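Local coordinates for protein TRAP-T family transporter, DctP (Periplasmic binding) subunit (Sulfitobacter sp. NAS-14.1, PDB 4PF8) that binds beta-D-galacturonate as the periplasmic solute-binding subunit of a TRAP transporter, probably delivering it to the membrane components for uptake, at residues A[188-200]-A[207-221]. Numbering follows the deposited sequence.
Sequences MAFAEVYQSIKTG and NNPPSYESTSHFEVA. With GTR (beta-D-galactopyranuronic acid), chain D.
Phe190 and His217 meet as an offset edge-to-face pair, the imidazole edge turned toward the phenyl face, with ring centroids 5.9 Å apart. A trans chi1 (-169°) carries the Phe190 ring to the ligand and Thr215: C5 of the galacturonate lies over the ring centre, the carboxylate carbon C6 sits by CD1, and CZ touches Thr215 CG2 at 3.5 Å; a flat apolar ring suits these carbons. Replacing Phe190 by an alanine would probably take away the surface under C5 and leave the His217 edge without its aromatic partner. Asn207 ND2 donates to the sugar ring oxygen O5 (3.0 Å) and its OD1 accepts from O1, a double role fitted to an amide. The packing is tight around His217: Val193 CG1 presses on one face, 3.4 Å from CE1, while Thr215 OG1 lies over the ring centre. Tyr149 OH is hydrogen-bonded to His217 ND1, and a water joins NE2 to Phe190 O and Tyr194 N. Farther along, branched Ile197 CG2 and Val220 CG2 pack at 3.6 Å. The outer side is looser and wetter: Lys198 lends Val220 its aliphatic base, and water links Tyr194 OH to Glu219 OE2. Phe190 thus lines the interdomain ligand cleft of a TRAP solute-binding protein, where Arg146 and Arg167 also hydrogen-bond the galacturonate.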
# COMPACT_ATOMS: atom_id res chain seq x y z
N MSE A 188 -5.22 11.31 -6.54
CA MSE A 188 -6.66 11.12 -6.41
C MSE A 188 -6.92 9.97 -5.45
O MSE A 188 -6.25 8.93 -5.49
CB MSE A 188 -7.27 10.78 -7.77
CG MSE A 188 -8.78 10.60 -7.77
SE MSE A 188 -9.38 10.09 -9.57
CE MSE A 188 -8.16 11.14 -10.49
N ALA A 189 -7.91 10.15 -4.58
CA ALA A 189 -8.35 9.05 -3.72
C ALA A 189 -8.72 7.80 -4.49
O ALA A 189 -9.31 7.85 -5.58
CB ALA A 189 -9.53 9.52 -2.86
N PHE A 190 -8.37 6.64 -3.92
CA PHE A 190 -8.56 5.34 -4.57
C PHE A 190 -10.00 5.11 -5.04
O PHE A 190 -10.22 4.60 -6.12
CB PHE A 190 -8.13 4.25 -3.59
CG PHE A 190 -8.01 2.86 -4.18
CD1 PHE A 190 -7.25 2.61 -5.30
CD2 PHE A 190 -8.58 1.81 -3.52
CE1 PHE A 190 -7.12 1.33 -5.78
CE2 PHE A 190 -8.42 0.50 -3.98
CZ PHE A 190 -7.69 0.28 -5.12
N ALA A 191 -10.99 5.51 -4.23
CA ALA A 191 -12.38 5.23 -4.53
C ALA A 191 -12.87 5.97 -5.78
O ALA A 191 -13.87 5.56 -6.36
CB ALA A 191 -13.25 5.59 -3.32
N GLU A 192 -12.18 7.03 -6.20
CA GLU A 192 -12.61 7.83 -7.34
C GLU A 192 -12.00 7.36 -8.66
O GLU A 192 -12.38 7.82 -9.74
CB GLU A 192 -12.29 9.30 -7.08
CG GLU A 192 -12.80 9.78 -5.70
CD GLU A 192 -14.27 9.52 -5.46
OE1 GLU A 192 -14.61 8.85 -4.47
OE2 GLU A 192 -15.11 9.98 -6.26
N VAL A 193 -11.06 6.43 -8.58
CA VAL A 193 -10.30 6.06 -9.77
C VAL A 193 -11.18 5.39 -10.85
O VAL A 193 -11.05 5.69 -12.03
CB VAL A 193 -9.13 5.15 -9.40
CG1 VAL A 193 -8.39 4.67 -10.65
CG2 VAL A 193 -8.16 5.89 -8.45
N TYR A 194 -12.06 4.47 -10.45
CA TYR A 194 -12.84 3.74 -11.44
C TYR A 194 -13.61 4.68 -12.36
O TYR A 194 -13.57 4.54 -13.59
CB TYR A 194 -13.80 2.77 -10.76
CG TYR A 194 -14.75 2.09 -11.71
CD1 TYR A 194 -14.35 1.00 -12.45
CD2 TYR A 194 -16.04 2.57 -11.88
CE1 TYR A 194 -15.21 0.38 -13.33
CE2 TYR A 194 -16.91 1.96 -12.75
CZ TYR A 194 -16.49 0.87 -13.48
OH TYR A 194 -17.37 0.25 -14.35
N GLN A 195 -14.32 5.63 -11.78
CA GLN A 195 -15.10 6.55 -12.59
C GLN A 195 -14.23 7.41 -13.49
O GLN A 195 -14.61 7.71 -14.62
CB GLN A 195 -15.99 7.44 -11.72
CG GLN A 195 -17.23 6.75 -11.21
CD GLN A 195 -18.18 6.34 -12.31
OE1 GLN A 195 -18.26 7.00 -13.35
NE2 GLN A 195 -18.89 5.25 -12.09
N SER A 196 -13.07 7.82 -12.99
CA SER A 196 -12.17 8.64 -13.77
C SER A 196 -11.58 7.89 -14.94
O SER A 196 -11.42 8.48 -16.01
CB SER A 196 -11.09 9.25 -12.89
OG SER A 196 -11.62 10.39 -12.21
N ILE A 197 -11.27 6.62 -14.76
CA ILE A 197 -10.81 5.81 -15.91
C ILE A 197 -11.99 5.52 -16.85
O ILE A 197 -11.89 5.64 -18.08
CB ILE A 197 -10.14 4.50 -15.49
CG1 ILE A 197 -8.91 4.78 -14.62
CG2 ILE A 197 -9.76 3.70 -16.73
CD1 ILE A 197 -8.21 3.53 -14.10
N LYS A 198 -13.14 5.13 -16.29
CA LYS A 198 -14.30 4.80 -17.11
C LYS A 198 -14.71 5.95 -18.02
O LYS A 198 -15.05 5.73 -19.19
CB LYS A 198 -15.49 4.45 -16.21
CG LYS A 198 -16.73 3.98 -16.96
CD LYS A 198 -17.93 3.82 -16.04
CE LYS A 198 -19.26 3.87 -16.81
NZ LYS A 198 -19.73 5.27 -17.07
N THR A 199 -14.70 7.18 -17.50
CA THR A 199 -15.21 8.31 -18.26
C THR A 199 -14.11 8.97 -19.07
O THR A 199 -14.35 9.99 -19.73
CB THR A 199 -15.89 9.36 -17.34
OG1 THR A 199 -14.91 9.92 -16.44
CG2 THR A 199 -17.00 8.71 -16.53
N GLY A 200 -12.92 8.39 -19.02
CA GLY A 200 -11.84 8.76 -19.93
C GLY A 200 -11.05 9.98 -19.51
O GLY A 200 -10.27 10.52 -20.30
N ASN A 207 -1.16 -0.33 -9.90
CA ASN A 207 -1.50 -1.10 -8.72
C ASN A 207 -1.17 -2.56 -8.89
O ASN A 207 -0.78 -2.99 -9.97
CB ASN A 207 -2.97 -0.92 -8.34
CG ASN A 207 -3.14 -0.70 -6.86
OD1 ASN A 207 -2.65 -1.51 -6.07
ND2 ASN A 207 -3.78 0.41 -6.48
N ASN A 208 -1.31 -3.31 -7.80
CA ASN A 208 -1.11 -4.75 -7.80
C ASN A 208 -2.33 -5.44 -8.41
O ASN A 208 -3.37 -4.82 -8.69
CB ASN A 208 -0.83 -5.24 -6.36
CG ASN A 208 -1.95 -4.85 -5.38
OD1 ASN A 208 -3.12 -5.03 -5.69
ND2 ASN A 208 -1.58 -4.35 -4.20
N PRO A 209 -2.18 -6.74 -8.72
CA PRO A 209 -3.27 -7.36 -9.49
C PRO A 209 -4.59 -7.45 -8.71
O PRO A 209 -5.65 -7.17 -9.27
CB PRO A 209 -2.68 -8.73 -9.86
CG PRO A 209 -1.19 -8.47 -9.92
CD PRO A 209 -0.94 -7.53 -8.77
N PRO A 210 -4.55 -7.78 -7.41
CA PRO A 210 -5.85 -7.82 -6.71
C PRO A 210 -6.59 -6.47 -6.64
O PRO A 210 -7.82 -6.42 -6.69
CB PRO A 210 -5.46 -8.32 -5.32
CG PRO A 210 -4.23 -9.17 -5.57
CD PRO A 210 -3.47 -8.34 -6.58
N SER A 211 -5.85 -5.38 -6.52
CA SER A 211 -6.48 -4.05 -6.52
C SER A 211 -7.06 -3.71 -7.88
O SER A 211 -8.16 -3.22 -7.98
CB SER A 211 -5.47 -2.97 -6.12
OG SER A 211 -5.19 -3.01 -4.72
N TYR A 212 -6.29 -3.97 -8.93
CA TYR A 212 -6.70 -3.72 -10.32
C TYR A 212 -7.96 -4.51 -10.66
O TYR A 212 -8.85 -4.01 -11.36
CB TYR A 212 -5.51 -4.10 -11.20
CG TYR A 212 -5.70 -4.08 -12.69
CD1 TYR A 212 -6.17 -2.97 -13.36
CD2 TYR A 212 -5.28 -5.17 -13.45
CE1 TYR A 212 -6.29 -2.98 -14.73
CE2 TYR A 212 -5.40 -5.18 -14.82
CZ TYR A 212 -5.87 -4.09 -15.45
OH TYR A 212 -5.97 -4.15 -16.82
N GLU A 213 -8.02 -5.75 -10.18
CA GLU A 213 -9.16 -6.63 -10.40
C GLU A 213 -10.37 -6.31 -9.51
O GLU A 213 -11.49 -6.16 -10.02
CB GLU A 213 -8.73 -8.09 -10.17
CG GLU A 213 -9.83 -9.11 -10.36
CD GLU A 213 -10.46 -9.48 -9.04
OE1 GLU A 213 -9.70 -9.76 -8.08
OE2 GLU A 213 -11.71 -9.49 -8.97
N SER A 214 -10.16 -6.21 -8.20
CA SER A 214 -11.28 -6.13 -7.25
C SER A 214 -12.09 -4.86 -7.41
O SER A 214 -13.27 -4.83 -7.07
CB SER A 214 -10.78 -6.27 -5.81
OG SER A 214 -9.95 -5.21 -5.42
N THR A 215 -11.45 -3.82 -7.93
CA THR A 215 -12.07 -2.50 -8.13
C THR A 215 -12.75 -2.38 -9.49
O THR A 215 -13.35 -1.34 -9.79
CB THR A 215 -11.03 -1.41 -8.09
OG1 THR A 215 -10.05 -1.67 -9.10
CG2 THR A 215 -10.38 -1.32 -6.71
N SER A 216 -12.62 -3.41 -10.30
CA SER A 216 -13.08 -3.40 -11.69
C SER A 216 -12.30 -2.44 -12.59
O SER A 216 -12.74 -2.17 -13.71
CB SER A 216 -14.58 -3.10 -11.79
OG SER A 216 -15.34 -4.09 -11.11
N HIS A 217 -11.17 -1.92 -12.14
CA HIS A 217 -10.36 -1.08 -13.01
C HIS A 217 -10.02 -1.84 -14.29
O HIS A 217 -9.88 -1.24 -15.36
CB HIS A 217 -9.09 -0.58 -12.35
CG HIS A 217 -9.33 0.35 -11.21
ND1 HIS A 217 -8.31 0.80 -10.39
CD2 HIS A 217 -10.47 0.89 -10.72
CE1 HIS A 217 -8.82 1.57 -9.45
NE2 HIS A 217 -10.13 1.63 -9.62
N PHE A 218 -9.86 -3.16 -14.18
CA PHE A 218 -9.46 -3.96 -15.35
C PHE A 218 -10.53 -4.00 -16.41
O PHE A 218 -10.23 -4.32 -17.55
CB PHE A 218 -9.08 -5.37 -14.95
CG PHE A 218 -10.23 -6.29 -14.68
CD1 PHE A 218 -10.97 -6.19 -13.52
CD2 PHE A 218 -10.58 -7.29 -15.59
CE1 PHE A 218 -12.03 -7.05 -13.25
CE2 PHE A 218 -11.64 -8.16 -15.33
CZ PHE A 218 -12.36 -8.03 -14.16
N GLU A 219 -11.76 -3.65 -16.06
CA GLU A 219 -12.83 -3.62 -17.04
C GLU A 219 -12.80 -2.34 -17.88
O GLU A 219 -13.43 -2.29 -18.95
CB GLU A 219 -14.20 -3.75 -16.36
CG GLU A 219 -14.37 -5.11 -15.68
CD GLU A 219 -15.72 -5.30 -15.02
OE1 GLU A 219 -16.06 -6.46 -14.67
OE2 GLU A 219 -16.45 -4.31 -14.83
N VAL A 220 -12.12 -1.32 -17.40
CA VAL A 220 -12.09 -0.02 -18.09
C VAL A 220 -10.68 0.40 -18.53
O VAL A 220 -10.52 1.38 -19.26
CB VAL A 220 -12.75 1.09 -17.23
CG1 VAL A 220 -14.27 0.86 -17.14
CG2 VAL A 220 -12.16 1.15 -15.85
N ALA A 221 -9.66 -0.35 -18.11
CA ALA A 221 -8.28 -0.10 -18.54
C ALA A 221 -7.70 -1.47 -18.89
O ALA A 221 -7.24 -2.21 -18.00
CB ALA A 221 -7.49 0.57 -17.44
C1 GTR D . -3.68 -0.48 -2.88
C2 GTR D . -3.49 -0.36 -1.41
C3 GTR D . -4.54 0.60 -0.89
C4 GTR D . -4.39 1.98 -1.53
C5 GTR D . -4.50 1.75 -3.04
C6 GTR D . -4.26 3.05 -3.79
O1 GTR D . -2.66 -1.35 -3.46
O2 GTR D . -3.72 -1.68 -0.83
O3 GTR D . -4.28 0.77 0.52
O4 GTR D . -3.09 2.48 -1.20
O5 GTR D . -3.54 0.77 -3.49
O6A GTR D . -3.71 2.93 -4.92
O6B GTR D . -4.75 4.11 -3.34
O HOH W 1 -11.83 3.04 -7.84
O HOH W 2 -16.95 -1.82 -15.83